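Local coordinates for protein phosphoribosyl-AMP cyclohydrolase (Medicago truncatula, PDB 7BGM) that probably catalyses the second and third steps of histidine biosynthesis, hydrolysing phosphoribosyl-ATP to phosphoribosyl-AMP and then opening the adenine ring of that product, at residues A[64-76]-A[86-98]. Sequence-based numbering, arbitrary orientation.
Sequences KGETSNNFINVHD and IIYLGKPDGPTCH. With ZN (zinc ion), chain C; ZN (zinc ion), chain F.
Lys64 NZ donates to the backbone carbonyl Thr96 O at 2.6 Å, the donor tilted 27° from the carbonyl plane. With CG anti to the backbone N (chi1 170°) and bends at chi2 and chi3, the side chain brings its ammonium group to the carbonyl just before Cys97. At the other end of the loop, Asn73 ND2 reaches Asp93 OD1 (2.9 Å); this oxygen lies in the amide plane but is met from above the carboxylate plane. Water 3 joins Asn73 OD1 to Asp93 OD2, so amide and carboxylate are tied twice. Asp93 OD2 also lies in plane at the Phe71 ring edge, 3.8 Å from Phe71 CD2.

From the Asn73-Asp93 link onward, away from Lys64, strands 72-74 and 86-92 pair antiparallel. Asn73 O accepts from Lys91 N (2.8 Å) and, across the opposite face of its plane, from His75 ND1 (3.3 Å). Leu89 O takes both His75 N (2.7 Å) and Asp76 N (3.2 Å), the signature of a classic beta bulge. On one face of the sheet Ile72 CG1 packs on Pro92 CB; a side chain at Gly90 would clash with Asn73 O and Ile72 CG2.

Replacing Lys64 with an alanine would probably leave Thr96 O without this donor and the loop before Cys97 less firmly placed. Lys64 and Thr96 both bind AMP in a structure of this protein, and Cys97 SG binds zinc here with Cys104 and Cys81 of the second subunit. The lysine bond thus ties the AMP-binding segment to the zinc-binding one, consistent with a shared cyclohydrolase site.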
# COMPACT_ATOMS: atom_id res chain seq x y z
N LYS A 64 13.59 14.81 4.99
CA LYS A 64 13.23 14.67 3.60
C LYS A 64 12.45 15.90 3.15
O LYS A 64 11.47 16.29 3.80
CB LYS A 64 12.41 13.39 3.42
CG LYS A 64 11.79 13.27 2.08
CD LYS A 64 12.88 13.08 1.02
CE LYS A 64 12.54 13.77 -0.27
NZ LYS A 64 13.67 13.54 -1.25
N GLY A 65 12.92 16.55 2.07
CA GLY A 65 12.32 17.78 1.60
C GLY A 65 12.99 19.06 2.07
O GLY A 65 12.60 20.17 1.61
N GLU A 66 14.00 18.97 2.95
CA GLU A 66 14.59 20.23 3.42
C GLU A 66 15.19 21.05 2.28
O GLU A 66 15.22 22.28 2.37
CB GLU A 66 15.65 19.98 4.48
CG GLU A 66 16.88 19.31 4.00
CD GLU A 66 17.89 19.24 5.13
OE1 GLU A 66 18.76 20.13 5.22
OE2 GLU A 66 17.76 18.31 5.96
N THR A 67 15.65 20.41 1.19
CA THR A 67 16.07 21.10 -0.03
C THR A 67 15.05 21.01 -1.15
O THR A 67 14.84 21.99 -1.88
CB THR A 67 17.39 20.52 -0.55
OG1 THR A 67 18.35 20.58 0.49
CG2 THR A 67 17.91 21.30 -1.77
N SER A 68 14.47 19.83 -1.35
CA SER A 68 13.60 19.63 -2.50
C SER A 68 12.21 20.18 -2.29
O SER A 68 11.47 20.32 -3.28
CB SER A 68 13.46 18.13 -2.79
OG SER A 68 12.76 17.50 -1.70
N ASN A 69 11.83 20.44 -1.04
CA ASN A 69 10.49 20.90 -0.64
C ASN A 69 9.47 19.77 -0.69
O ASN A 69 8.27 20.02 -0.39
CB ASN A 69 9.98 22.07 -1.50
CG ASN A 69 9.21 23.08 -0.69
OD1 ASN A 69 9.62 23.43 0.42
ND2 ASN A 69 8.12 23.60 -1.26
N ASN A 70 9.88 18.53 -0.98
CA ASN A 70 8.96 17.40 -1.03
C ASN A 70 8.93 16.69 0.32
O ASN A 70 9.36 15.54 0.47
CB ASN A 70 9.35 16.46 -2.17
CG ASN A 70 9.18 17.13 -3.52
OD1 ASN A 70 8.29 17.96 -3.68
ND2 ASN A 70 10.05 16.81 -4.49
N PHE A 71 8.38 17.41 1.32
CA PHE A 71 8.29 16.86 2.66
C PHE A 71 7.32 15.68 2.72
O PHE A 71 6.37 15.57 1.93
CB PHE A 71 7.81 17.92 3.65
CG PHE A 71 8.76 19.09 3.81
CD1 PHE A 71 9.91 18.96 4.59
CD2 PHE A 71 8.53 20.29 3.15
CE1 PHE A 71 10.80 20.01 4.75
CE2 PHE A 71 9.43 21.36 3.30
CZ PHE A 71 10.60 21.21 4.09
N ILE A 72 7.55 14.80 3.68
CA ILE A 72 6.58 13.75 3.98
C ILE A 72 5.93 14.11 5.30
O ILE A 72 6.57 14.04 6.37
CB ILE A 72 7.21 12.35 4.01
CG1 ILE A 72 7.89 12.04 2.66
CG2 ILE A 72 6.14 11.27 4.38
CD1 ILE A 72 8.97 10.91 2.80
N ASN A 73 4.65 14.47 5.24
CA ASN A 73 3.90 14.95 6.39
C ASN A 73 3.37 13.75 7.16
O ASN A 73 2.52 13.00 6.64
CB ASN A 73 2.76 15.84 5.95
CG ASN A 73 3.24 17.03 5.18
OD1 ASN A 73 3.91 17.91 5.73
ND2 ASN A 73 2.95 17.05 3.88
N VAL A 74 3.86 13.56 8.37
CA VAL A 74 3.65 12.31 9.09
C VAL A 74 2.31 12.31 9.82
O VAL A 74 2.03 13.18 10.65
CB VAL A 74 4.81 12.04 10.05
CG1 VAL A 74 4.53 10.78 10.82
CG2 VAL A 74 6.10 11.85 9.22
N HIS A 75 1.49 11.28 9.53
CA HIS A 75 0.19 11.06 10.16
C HIS A 75 0.25 10.10 11.35
O HIS A 75 -0.56 10.22 12.28
CB HIS A 75 -0.79 10.48 9.15
CG HIS A 75 -1.35 11.48 8.19
ND1 HIS A 75 -0.56 12.33 7.45
CD2 HIS A 75 -2.62 11.73 7.84
CE1 HIS A 75 -1.34 13.09 6.69
NE2 HIS A 75 -2.59 12.75 6.91
N ASP A 76 1.16 9.14 11.32
CA ASP A 76 1.30 8.20 12.42
C ASP A 76 2.67 7.57 12.30
O ASP A 76 3.29 7.61 11.23
CB ASP A 76 0.23 7.12 12.45
CG ASP A 76 -0.16 6.70 13.92
OD1 ASP A 76 0.69 6.75 14.88
OD2 ASP A 76 -1.33 6.32 14.11
N ILE A 86 10.65 0.97 12.04
CA ILE A 86 9.70 2.05 12.22
C ILE A 86 9.05 2.35 10.89
O ILE A 86 9.77 2.47 9.89
CB ILE A 86 10.41 3.31 12.74
CG1 ILE A 86 11.11 2.95 14.06
CG2 ILE A 86 9.42 4.46 12.87
CD1 ILE A 86 11.98 4.06 14.64
N ILE A 87 7.71 2.51 10.87
CA ILE A 87 7.03 3.10 9.72
C ILE A 87 6.67 4.53 10.06
O ILE A 87 6.02 4.81 11.08
CB ILE A 87 5.77 2.33 9.30
CG1 ILE A 87 6.10 0.88 8.92
CG2 ILE A 87 5.11 3.09 8.10
CD1 ILE A 87 4.87 0.03 8.58
N TYR A 88 7.09 5.45 9.17
CA TYR A 88 6.57 6.81 9.13
C TYR A 88 5.43 6.83 8.12
O TYR A 88 5.66 6.78 6.90
CB TYR A 88 7.65 7.79 8.67
CG TYR A 88 8.85 7.97 9.53
CD1 TYR A 88 8.83 7.72 10.92
CD2 TYR A 88 10.02 8.48 8.97
CE1 TYR A 88 9.96 7.96 11.69
CE2 TYR A 88 11.15 8.72 9.73
CZ TYR A 88 11.12 8.47 11.09
OH TYR A 88 12.27 8.75 11.81
N LEU A 89 4.20 6.87 8.60
CA LEU A 89 3.03 6.83 7.72
C LEU A 89 2.60 8.26 7.43
O LEU A 89 2.22 8.99 8.35
CB LEU A 89 1.92 6.02 8.37
CG LEU A 89 0.79 5.52 7.49
CD1 LEU A 89 1.25 4.53 6.43
CD2 LEU A 89 -0.30 4.89 8.37
N GLY A 90 2.69 8.68 6.16
CA GLY A 90 2.54 10.09 5.88
C GLY A 90 2.17 10.42 4.45
O GLY A 90 2.07 9.54 3.60
N LYS A 91 1.96 11.71 4.20
CA LYS A 91 1.50 12.22 2.93
C LYS A 91 2.63 13.01 2.28
O LYS A 91 3.03 14.05 2.82
CB LYS A 91 0.26 13.11 3.11
CG LYS A 91 -0.38 13.62 1.78
CD LYS A 91 -1.11 12.47 1.04
CE LYS A 91 -1.83 12.95 -0.21
NZ LYS A 91 -2.52 11.88 -0.96
N PRO A 92 3.14 12.60 1.11
CA PRO A 92 4.23 13.36 0.49
C PRO A 92 3.71 14.60 -0.22
O PRO A 92 2.62 14.57 -0.80
CB PRO A 92 4.83 12.38 -0.52
CG PRO A 92 3.70 11.45 -0.84
CD PRO A 92 2.85 11.35 0.41
N ASP A 93 4.49 15.68 -0.14
CA ASP A 93 4.21 16.91 -0.88
C ASP A 93 4.55 16.82 -2.37
O ASP A 93 4.14 17.70 -3.16
CB ASP A 93 5.01 18.07 -0.28
CG ASP A 93 4.40 18.60 1.00
OD1 ASP A 93 3.23 18.28 1.27
OD2 ASP A 93 5.10 19.35 1.72
N GLY A 94 5.35 15.84 -2.76
CA GLY A 94 5.78 15.68 -4.14
C GLY A 94 6.64 14.43 -4.23
O GLY A 94 6.72 13.65 -3.28
N PRO A 95 7.27 14.21 -5.38
CA PRO A 95 8.05 12.97 -5.56
C PRO A 95 9.14 12.82 -4.52
O PRO A 95 9.86 13.77 -4.17
CB PRO A 95 8.62 13.12 -6.98
CG PRO A 95 8.30 14.47 -7.43
CD PRO A 95 7.28 15.07 -6.57
N THR A 96 9.28 11.59 -4.00
CA THR A 96 10.17 11.41 -2.87
C THR A 96 11.62 11.23 -3.30
O THR A 96 12.54 11.60 -2.56
CB THR A 96 9.70 10.20 -2.05
OG1 THR A 96 8.39 10.48 -1.49
CG2 THR A 96 10.68 9.86 -0.92
N CYS A 97 11.86 10.65 -4.48
CA CYS A 97 13.23 10.29 -4.85
C CYS A 97 13.96 11.50 -5.45
O CYS A 97 13.37 12.31 -6.18
CB CYS A 97 13.26 9.09 -5.82
SG CYS A 97 14.97 8.49 -6.08
N HIS A 98 15.24 11.64 -5.09
CA HIS A 98 16.07 12.70 -5.65
C HIS A 98 16.16 12.61 -7.17
O HIS A 98 16.48 13.61 -7.83
CB HIS A 98 17.48 12.64 -5.05
CG HIS A 98 18.25 11.40 -5.42
ND1 HIS A 98 19.12 11.34 -6.48
CD2 HIS A 98 18.26 10.16 -4.86
CE1 HIS A 98 19.64 10.12 -6.57
NE2 HIS A 98 19.13 9.39 -5.59
ZN ZN C . 15.58 7.71 -4.06
ZN ZN F . 19.52 7.57 -4.78
O HOH W 1 6.04 21.50 0.52
O HOH W 2 8.14 13.13 -0.78
O HOH W 3 4.72 20.18 4.08
O HOH W 4 20.89 7.62 -3.11
O HOH W 5 20.63 6.71 -6.93